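Glycoside Hydrolase (Bacteroides uniformis, PDB 5T99) is a family 2 glycoside hydrolase of a human gut symbiont that binds d-galacto-isofagomine and probably acts as a beta-galactosidase in agarose breakdown. Local coordinates at residues A[318-322]-A[763-767]; A[615-620]-A[705-709]; A[655-659]-A[670-676]. One frame throughout, in Å; residues are numbered along the deposited sequence.

Contact 1 (A[318-322]-A[763-767]); sequences NGPMG and RAVGN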
loop_
_atom_site.group_PDB
_atom_site.type_symbol
_atom_site.label_atom_id
_atom_site.label_comp_id
_atom_site.label_asym_id
_atom_site.label_seq_id
_atom_site.Cartn_x
_atom_site.Cartn_y
_atom_site.Cartn_z
ATOM N N ASN A 318 -1.662 7.721 2.248
ATOM C CA ASN A 318 -1.388 8.282 0.924
ATOM C C ASN A 318 -1.157 9.802 1.012
ATOM O O ASN A 318 -1.735 10.566 0.247
ATOM C CB ASN A 318 -2.533 7.927 -0.029
ATOM C CG ASN A 318 -2.417 6.523 -0.564
ATOM O OD1 ASN A 318 -1.417 6.174 -1.188
ATOM N ND2 ASN A 318 -3.437 5.712 -0.333
ATOM N N GLY A 319 -0.310 10.213 1.960
ATOM C CA GLY A 319 0.159 11.589 2.069
ATOM C C GLY A 319 -0.978 12.585 2.235
ATOM O O GLY A 319 -1.761 12.438 3.166
ATOM N N PRO A 320 -1.115 13.571 1.308
ATOM C CA PRO A 320 -2.219 14.543 1.387
ATOM C C PRO A 320 -3.613 13.955 1.512
ATOM O O PRO A 320 -4.500 14.613 2.058
ATOM C CB PRO A 320 -2.112 15.319 0.066
ATOM C CG PRO A 320 -0.693 15.175 -0.358
ATOM C CD PRO A 320 -0.258 13.820 0.128
ATOM N N MET A 321 -3.814 12.746 0.992
ATOM C CA MET A 321 -5.097 12.045 1.122
ATOM C C MET A 321 -5.299 11.370 2.477
ATOM O O MET A 321 -6.383 10.848 2.735
ATOM C CB MET A 321 -5.256 11.003 0.008
ATOM C CG MET A 321 -5.274 11.575 -1.405
ATOM S SD MET A 321 -6.661 12.690 -1.745
ATOM C CE MET A 321 -8.084 11.655 -1.374
ATOM N N GLY A 322 -4.291 11.384 3.346
ATOM C CA GLY A 322 -4.418 10.741 4.645
ATOM C C GLY A 322 -4.597 9.227 4.541
ATOM O O GLY A 322 -4.201 8.610 3.544
ATOM N N ARG A 763 -9.793 18.728 -3.512
ATOM C CA ARG A 763 -9.646 17.654 -2.515
ATOM C C ARG A 763 -8.428 17.820 -1.632
ATOM O O ARG A 763 -8.558 17.789 -0.398
ATOM C CB ARG A 763 -9.629 16.269 -3.172
ATOM C CG ARG A 763 -9.550 15.090 -2.198
ATOM C CD ARG A 763 -10.599 15.137 -1.086
ATOM N NE ARG A 763 -10.382 14.060 -0.126
ATOM C CZ ARG A 763 -9.445 14.062 0.831
ATOM N NH1 ARG A 763 -8.612 15.102 0.997
ATOM N NH2 ARG A 763 -9.329 13.007 1.643
ATOM N N ALA A 764 -7.251 17.967 -2.236
ATOM C CA ALA A 764 -6.019 18.132 -1.449
ATOM C C ALA A 764 -4.845 18.688 -2.245
ATOM O O ALA A 764 -4.881 18.734 -3.470
ATOM C CB ALA A 764 -5.626 16.803 -0.801
ATOM N N VAL A 765 -3.805 19.089 -1.516
ATOM C CA VAL A 765 -2.542 19.549 -2.089
ATOM C C VAL A 765 -1.338 18.966 -1.367
ATOM O O VAL A 765 -1.425 18.608 -0.205
ATOM C CB VAL A 765 -2.404 21.083 -2.031
ATOM C CG1 VAL A 765 -3.223 21.747 -3.129
ATOM C CG2 VAL A 765 -2.787 21.623 -0.654
ATOM N N GLY A 766 -0.208 18.897 -2.063
ATOM C CA GLY A 766 1.051 18.473 -1.456
ATOM C C GLY A 766 2.240 19.015 -2.217
ATOM O O GLY A 766 2.081 19.605 -3.291
ATOM N N ASN A 767 3.428 18.842 -1.641
ATOM C CA ASN A 767 4.676 19.169 -2.342
ATOM C C ASN A 767 5.911 18.277 -2.057
ATOM O O ASN A 767 6.992 18.543 -2.608
ATOM C CB ASN A 767 5.015 20.658 -2.133
ATOM C CG ASN A 767 5.211 21.034 -0.672
ATOM O OD1 ASN A 767 5.279 20.184 0.213
ATOM N ND2 ASN A 767 5.295 22.330 -0.416
HETATM O O HOH W 1 -6.961 14.344 3.119
#
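Two bends, chi2 -63° and chi3 -57°, curl Met321 so that its CE comes to rest over one face of the Arg763 guanidinium. The arginine meets it halfway: CG leaves anti to the backbone N (chi1 -177°), and a kink at chi2 swings the chain back over the 318-322 turn. The methyl sits 3.3 Å above the guanidinium plane, displaced toward the rim between NE and NH2, away from NH1, with CE 3.5 Å from Arg763 NH2, while SD lies against the aliphatic part at Arg763 CG. In plane at the guanidinium's edge, a water accepts from Arg763 NH1 at 2.8 Å and donates to Pro320 O at 2.7 Å. Since Pro320 O and Arg763 NH1 are 4.3 Å apart, the water spans the distance and holds the arginine head to the turn's backbone.

Further along the strand Pro320 makes van der Waals contact with backbone and side chain alike, its CB standing 3.4 Å from Val765 O and, in an apolar touch, 3.9 Å from Ala764 CB. CG rests 3.9 Å from Gly766 CA.

The turn belongs to the barrel loop between strand 305-313 and helix 327-339, and Arg763 and Ala764 form a classic beta bulge opposite Ile791 on edge strand 761-766. Met321 also reaches Ile791 of strand 787-793 and Tyr732 of strand 730-738, seating the loop against this four-stranded sheet of the C-terminal domain.

Contact 2 (A[615-620]-A[705-709]); sequences ILPHWN and IRTAG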
loop_
_atom_site.group_PDB
_atom_site.type_symbol
_atom_site.label_atom_id
_atom_site.label_comp_id
_atom_site.label_asym_id
_atom_site.label_seq_id
_atom_site.Cartn_x
_atom_site.Cartn_y
_atom_site.Cartn_z
ATOM N N ILE A 615 19.753 12.311 -15.192
ATOM C CA ILE A 615 20.881 13.161 -14.857
ATOM C C ILE A 615 20.522 13.984 -13.618
ATOM O O ILE A 615 19.350 14.340 -13.399
ATOM C CB ILE A 615 21.309 14.042 -16.063
ATOM C CG1 ILE A 615 22.535 14.881 -15.713
ATOM C CG2 ILE A 615 20.175 14.946 -16.531
ATOM C CD1 ILE A 615 23.232 15.470 -16.922
ATOM N N LEU A 616 21.538 14.219 -12.792
ATOM C CA LEU A 616 21.426 15.091 -11.634
ATOM C C LEU A 616 22.801 15.731 -11.364
ATOM O O LEU A 616 23.824 15.133 -11.718
ATOM C CB LEU A 616 20.844 14.339 -10.412
ATOM C CG LEU A 616 21.345 13.049 -9.726
ATOM C CD1 LEU A 616 21.618 11.908 -10.687
ATOM C CD2 LEU A 616 22.533 13.290 -8.812
ATOM N N PRO A 617 22.855 16.930 -10.774
ATOM C CA PRO A 617 21.714 17.689 -10.238
ATOM C C PRO A 617 21.039 18.553 -11.300
ATOM O O PRO A 617 21.174 18.264 -12.480
ATOM C CB PRO A 617 22.371 18.548 -9.148
ATOM C CG PRO A 617 23.738 18.779 -9.653
ATOM C CD PRO A 617 24.139 17.506 -10.340
ATOM N N HIS A 618 20.282 19.565 -10.874
ATOM C CA HIS A 618 19.895 20.690 -11.743
ATOM C C HIS A 618 21.126 21.484 -12.229
ATOM O O HIS A 618 22.258 21.241 -11.782
ATOM C CB HIS A 618 18.875 21.631 -11.044
ATOM C CG HIS A 618 19.396 22.336 -9.812
ATOM N ND1 HIS A 618 18.751 22.263 -8.594
ATOM C CD2 HIS A 618 20.475 23.134 -9.609
ATOM C CE1 HIS A 618 19.407 22.979 -7.698
ATOM N NE2 HIS A 618 20.460 23.516 -8.288
ATOM N N TRP A 619 20.891 22.448 -13.117
ATOM C CA TRP A 619 21.960 23.291 -13.653
ATOM C C TRP A 619 21.754 24.800 -13.392
ATOM O O TRP A 619 22.063 25.622 -14.253
ATOM C CB TRP A 619 22.119 22.983 -15.144
ATOM C CG TRP A 619 23.504 23.143 -15.662
ATOM C CD1 TRP A 619 23.899 23.944 -16.692
ATOM C CD2 TRP A 619 24.685 22.483 -15.190
ATOM N NE1 TRP A 619 25.250 23.824 -16.898
ATOM C CE2 TRP A 619 25.762 22.933 -15.996
ATOM C CE3 TRP A 619 24.941 21.552 -14.171
ATOM C CZ2 TRP A 619 27.081 22.484 -15.815
ATOM C CZ3 TRP A 619 26.248 21.104 -13.986
ATOM C CH2 TRP A 619 27.305 21.576 -14.804
ATOM N N ASN A 620 21.183 25.144 -12.234
ATOM C CA ASN A 620 21.286 26.490 -11.642
ATOM C C ASN A 620 22.313 26.560 -10.498
ATOM O O ASN A 620 21.974 26.370 -9.332
ATOM C CB ASN A 620 19.925 26.965 -11.123
ATOM C CG ASN A 620 18.952 27.276 -12.236
ATOM O OD1 ASN A 620 18.577 26.399 -13.013
ATOM N ND2 ASN A 620 18.522 28.528 -12.311
ATOM N N ILE A 705 19.106 19.015 -19.491
ATOM C CA ILE A 705 18.677 20.000 -18.479
ATOM C C ILE A 705 19.251 21.385 -18.794
ATOM O O ILE A 705 20.352 21.505 -19.338
ATOM C CB ILE A 705 19.038 19.589 -17.023
ATOM C CG1 ILE A 705 20.539 19.328 -16.855
ATOM C CG2 ILE A 705 18.232 18.364 -16.600
ATOM C CD1 ILE A 705 20.964 19.168 -15.414
ATOM N N ARG A 706 18.498 22.418 -18.430
ATOM C CA ARG A 706 18.853 23.795 -18.741
ATOM C C ARG A 706 18.908 24.645 -17.479
ATOM O O ARG A 706 18.087 24.473 -16.578
ATOM C CB ARG A 706 17.839 24.379 -19.732
ATOM C CG ARG A 706 17.927 23.734 -21.103
ATOM C CD ARG A 706 16.967 24.354 -22.096
ATOM N NE ARG A 706 17.068 23.733 -23.417
ATOM C CZ ARG A 706 16.528 22.561 -23.771
ATOM N NH1 ARG A 706 15.831 21.818 -22.905
ATOM N NH2 ARG A 706 16.694 22.111 -25.015
ATOM N N THR A 707 19.892 25.548 -17.421
ATOM C CA THR A 707 19.898 26.643 -16.455
ATOM C C THR A 707 18.615 27.426 -16.681
ATOM O O THR A 707 18.406 27.935 -17.770
ATOM C CB THR A 707 21.087 27.606 -16.680
ATOM O OG1 THR A 707 22.311 26.873 -16.837
ATOM C CG2 THR A 707 21.222 28.580 -15.519
ATOM N N ALA A 708 17.740 27.479 -15.681
ATOM C CA ALA A 708 16.466 28.196 -15.802
ATOM C C ALA A 708 16.601 29.619 -15.283
ATOM O O ALA A 708 17.400 29.882 -14.400
ATOM C CB ALA A 708 15.371 27.467 -15.043
ATOM N N GLY A 709 15.802 30.528 -15.841
ATOM C CA GLY A 709 15.740 31.920 -15.377
ATOM C C GLY A 709 14.762 32.120 -14.234
ATOM O O GLY A 709 14.394 31.164 -13.542
#
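Asn620 ND2 donates to Ala708 O at 2.7 Å, and the other arm of the same amide, OD1, accepts from Ala708 N at 3.0 Å. One side chain thus takes both backbone polar groups of Ala708, which fixes the rotation of the amide. The bond to OD1 is nearly straight (169° at the hydrogen), the one from ND2 more bent, and each donor is tilted out of the plane of the carbonyl it meets. With CG beside its own backbone N (chi1 -70°), Asn620 reaches across to residue 708.

Next to it, Thr707 OG1 lies 2.9 Å from Trp619 O and 3.3 Å from Trp619 CD1, and it also takes a hydrogen bond from Gly686 N. The indole N-H is used elsewhere, on Glu684 O.

Farther back Ile705 carries the contact: its CD1 lies against the bend that follows the cis peptide before Pro617, 3.1 Å from Pro617 O and 4.0 Å from Trp619 CB. Its other branch, CG2, meets Ile615 CG2 at 3.9 Å.

Strands 613-616 and 699-706 each lie at the edge of a different antiparallel sheet, and the segments 615-620 and 705-708 that continue them run 17° apart. Ile615, Trp619 and Ile705 all rest on Leu688 of strand 687-693, while Trp619 also reaches Ile627 of strand 626-633, so the contact brings together the margins of the two sheets.

Contact 3 (A[655-659]-A[670-676]); sequences DLTEI and TFQSKYR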
loop_
_atom_site.group_PDB
_atom_site.type_symbol
_atom_site.label_atom_id
_atom_site.label_comp_id
_atom_site.label_asym_id
_atom_site.label_seq_id
_atom_site.Cartn_x
_atom_site.Cartn_y
_atom_site.Cartn_z
ATOM N N ASP A 655 33.937 2.668 -15.452
ATOM C CA ASP A 655 34.160 3.972 -14.851
ATOM C C ASP A 655 33.269 4.119 -13.610
ATOM O O ASP A 655 32.103 4.527 -13.682
ATOM C CB ASP A 655 33.918 5.064 -15.888
ATOM C CG ASP A 655 34.824 4.907 -17.106
ATOM O OD1 ASP A 655 36.058 4.926 -16.923
ATOM O OD2 ASP A 655 34.313 4.735 -18.232
ATOM N N LEU A 656 33.859 3.774 -12.470
ATOM C CA LEU A 656 33.151 3.628 -11.208
ATOM C C LEU A 656 33.045 4.980 -10.547
ATOM O O LEU A 656 33.864 5.857 -10.813
ATOM C CB LEU A 656 33.895 2.641 -10.303
ATOM C CG LEU A 656 34.219 1.285 -10.953
ATOM C CD1 LEU A 656 35.074 0.419 -10.033
ATOM C CD2 LEU A 656 32.941 0.564 -11.377
ATOM N N THR A 657 32.021 5.157 -9.715
ATOM C CA THR A 657 31.811 6.396 -8.967
ATOM C C THR A 657 32.049 6.120 -7.487
ATOM O O THR A 657 31.396 5.249 -6.902
ATOM C CB THR A 657 30.381 6.938 -9.152
ATOM O OG1 THR A 657 30.110 7.126 -10.549
ATOM C CG2 THR A 657 30.190 8.263 -8.402
ATOM N N GLU A 658 32.981 6.859 -6.891
ATOM C CA GLU A 658 33.285 6.737 -5.467
ATOM C C GLU A 658 32.201 7.436 -4.652
ATOM O O GLU A 658 31.881 8.594 -4.913
ATOM C CB GLU A 658 34.655 7.356 -5.165
ATOM C CG GLU A 658 35.091 7.274 -3.707
ATOM C CD GLU A 658 36.578 7.540 -3.521
ATOM O OE1 GLU A 658 37.056 8.631 -3.907
ATOM O OE2 GLU A 658 37.269 6.651 -2.984
ATOM N N ILE A 659 31.643 6.736 -3.668
ATOM C CA ILE A 659 30.634 7.318 -2.779
ATOM C C ILE A 659 30.998 7.092 -1.304
ATOM O O ILE A 659 31.556 6.047 -0.952
ATOM C CB ILE A 659 29.215 6.793 -3.101
ATOM C CG1 ILE A 659 29.147 5.260 -3.070
ATOM C CG2 ILE A 659 28.767 7.291 -4.468
ATOM C CD1 ILE A 659 27.727 4.721 -3.094
ATOM N N THR A 670 34.909 4.481 1.928
ATOM C CA THR A 670 34.254 4.741 0.639
ATOM C C THR A 670 34.011 3.468 -0.177
ATOM O O THR A 670 34.693 2.455 0.009
ATOM C CB THR A 670 35.090 5.702 -0.226
ATOM O OG1 THR A 670 36.390 5.139 -0.455
ATOM C CG2 THR A 670 35.214 7.067 0.454
ATOM N N PHE A 671 33.046 3.553 -1.094
ATOM C CA PHE A 671 32.679 2.446 -1.986
ATOM C C PHE A 671 32.807 2.875 -3.463
ATOM O O PHE A 671 32.303 3.940 -3.855
ATOM C CB PHE A 671 31.247 1.978 -1.654
ATOM C CG PHE A 671 30.750 0.855 -2.528
ATOM C CD1 PHE A 671 31.333 -0.407 -2.458
ATOM C CD2 PHE A 671 29.696 1.058 -3.424
ATOM C CE1 PHE A 671 30.885 -1.441 -3.266
ATOM C CE2 PHE A 671 29.244 0.025 -4.234
ATOM C CZ PHE A 671 29.841 -1.225 -4.157
ATOM N N GLN A 672 33.501 2.057 -4.262
ATOM C CA GLN A 672 33.554 2.242 -5.716
ATOM C C GLN A 672 32.318 1.596 -6.365
ATOM O O GLN A 672 32.281 0.380 -6.564
ATOM C CB GLN A 672 34.839 1.637 -6.314
ATOM C CG GLN A 672 36.162 2.166 -5.755
ATOM C CD GLN A 672 36.299 3.682 -5.810
ATOM O OE1 GLN A 672 36.468 4.336 -4.780
ATOM N NE2 GLN A 672 36.219 4.249 -7.007
ATOM N N SER A 673 31.316 2.413 -6.697
ATOM C CA SER A 673 30.030 1.917 -7.211
ATOM C C SER A 673 29.985 1.803 -8.736
ATOM O O SER A 673 30.264 2.764 -9.455
ATOM C CB SER A 673 28.882 2.812 -6.734
ATOM O OG SER A 673 27.651 2.384 -7.284
ATOM N N LYS A 674 29.601 0.630 -9.226
ATOM C CA LYS A 674 29.357 0.447 -10.657
ATOM C C LYS A 674 27.951 0.876 -11.086
ATOM O O LYS A 674 27.603 0.709 -12.246
ATOM C CB LYS A 674 29.623 -1.003 -11.086
ATOM C CG LYS A 674 28.662 -2.076 -10.575
ATOM C CD LYS A 674 29.047 -3.418 -11.189
ATOM C CE LYS A 674 28.314 -4.604 -10.566
ATOM N NZ LYS A 674 29.052 -5.894 -10.773
ATOM N N TYR A 675 27.160 1.440 -10.178
ATOM C CA TYR A 675 25.752 1.720 -10.440
ATOM C C TYR A 675 25.463 3.191 -10.759
ATOM O O TYR A 675 24.314 3.544 -11.008
ATOM C CB TYR A 675 24.917 1.241 -9.241
ATOM C CG TYR A 675 25.198 -0.211 -8.914
ATOM C CD1 TYR A 675 24.656 -1.235 -9.694
ATOM C CD2 TYR A 675 26.039 -0.562 -7.857
ATOM C CE1 TYR A 675 24.929 -2.567 -9.413
ATOM C CE2 TYR A 675 26.320 -1.889 -7.569
ATOM C CZ TYR A 675 25.766 -2.891 -8.342
ATOM O OH TYR A 675 26.045 -4.214 -8.056
ATOM N N ARG A 676 26.501 4.032 -10.726
ATOM C CA ARG A 676 26.416 5.436 -11.113
ATOM C C ARG A 676 27.572 5.779 -12.057
ATOM O O ARG A 676 28.652 5.206 -11.946
ATOM C CB ARG A 676 26.502 6.345 -9.890
ATOM C CG ARG A 676 25.748 5.839 -8.688
ATOM C CD ARG A 676 25.742 6.862 -7.578
ATOM N NE ARG A 676 25.118 6.321 -6.378
ATOM C CZ ARG A 676 24.641 7.050 -5.375
ATOM N NH1 ARG A 676 24.665 8.384 -5.417
ATOM N NH2 ARG A 676 24.112 6.438 -4.320
HETATM O O HOH W 2 30.097 2.461 -13.493
#
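The Arg676 guanidinium carries Ile659 CG2 over one face, 4.1 Å above the plane and toward its rim, while the other branch of Ile659 brings CD1 up to the edge of the Phe671 ring, 4.2 Å from CD2. The arginine's nitrogens are engaged beyond the hairpin, NE in a salt bridge with Asp535 and NH1 and NH2 on the carbonyls of Tyr523 and Asp524.

Thr657 OG1, set beside its own backbone N (chi1 -56°), donates to Arg676 O at 2.8 Å, with Ser678 OG hydrogen-bonded to the same hydroxyl. It arrives from well above the carbonyl plane, with a C=O...donor angle of only 101°. On the other face of the ribbon Thr670 OG1 donates to Glu658 OE2 at 3.1 Å; here too the donor stands out of plane, above that of the carboxylate. Leu656 runs alongside Lys674, pointing the same way, with CD2 3.7 Å from Lys674 CB.

Thr657 and Ser673 exchange backbone bonds, the one from Ser673 N to Thr657 O being 2.8 Å, and Ile659 and Phe671 do the same; Glu658 and Gln672 between them are the non-hydrogen-bonded pair.

Where the second strand ends, Ser673 OG accepts from Tyr675 N at 3.1 Å in an ST turn, and is also hydrogen-bonded to Asp535 OD1. The whole is a two-stranded antiparallel beta hairpin, whose Ile659 and Phe671 side chains pack against helix 534-543 of the barrel.

How the contacts relate
Following the chain from the N terminus, residues 318-322 come first, in a loop of the barrel, and wait 441 residues for their partner at 763-767. Inside that long loop, contact 2 closes a shorter one between 615-620 and 705-709, and contact 3 closes the shortest, with 655-659 and 670-676 only 11 residues apart. The three therefore nest without crossing. Contact 1 ties the barrel to a sheet of the C-terminal domain; contact 2 joins an edge strand of each of two sheets in the beta region between them; contact 3 forms a hairpin of that region facing the barrel. Contacts 2 and 3 are neighbours, nearest atoms about 6 Å apart, against about 14 Å between contacts 1 and 2.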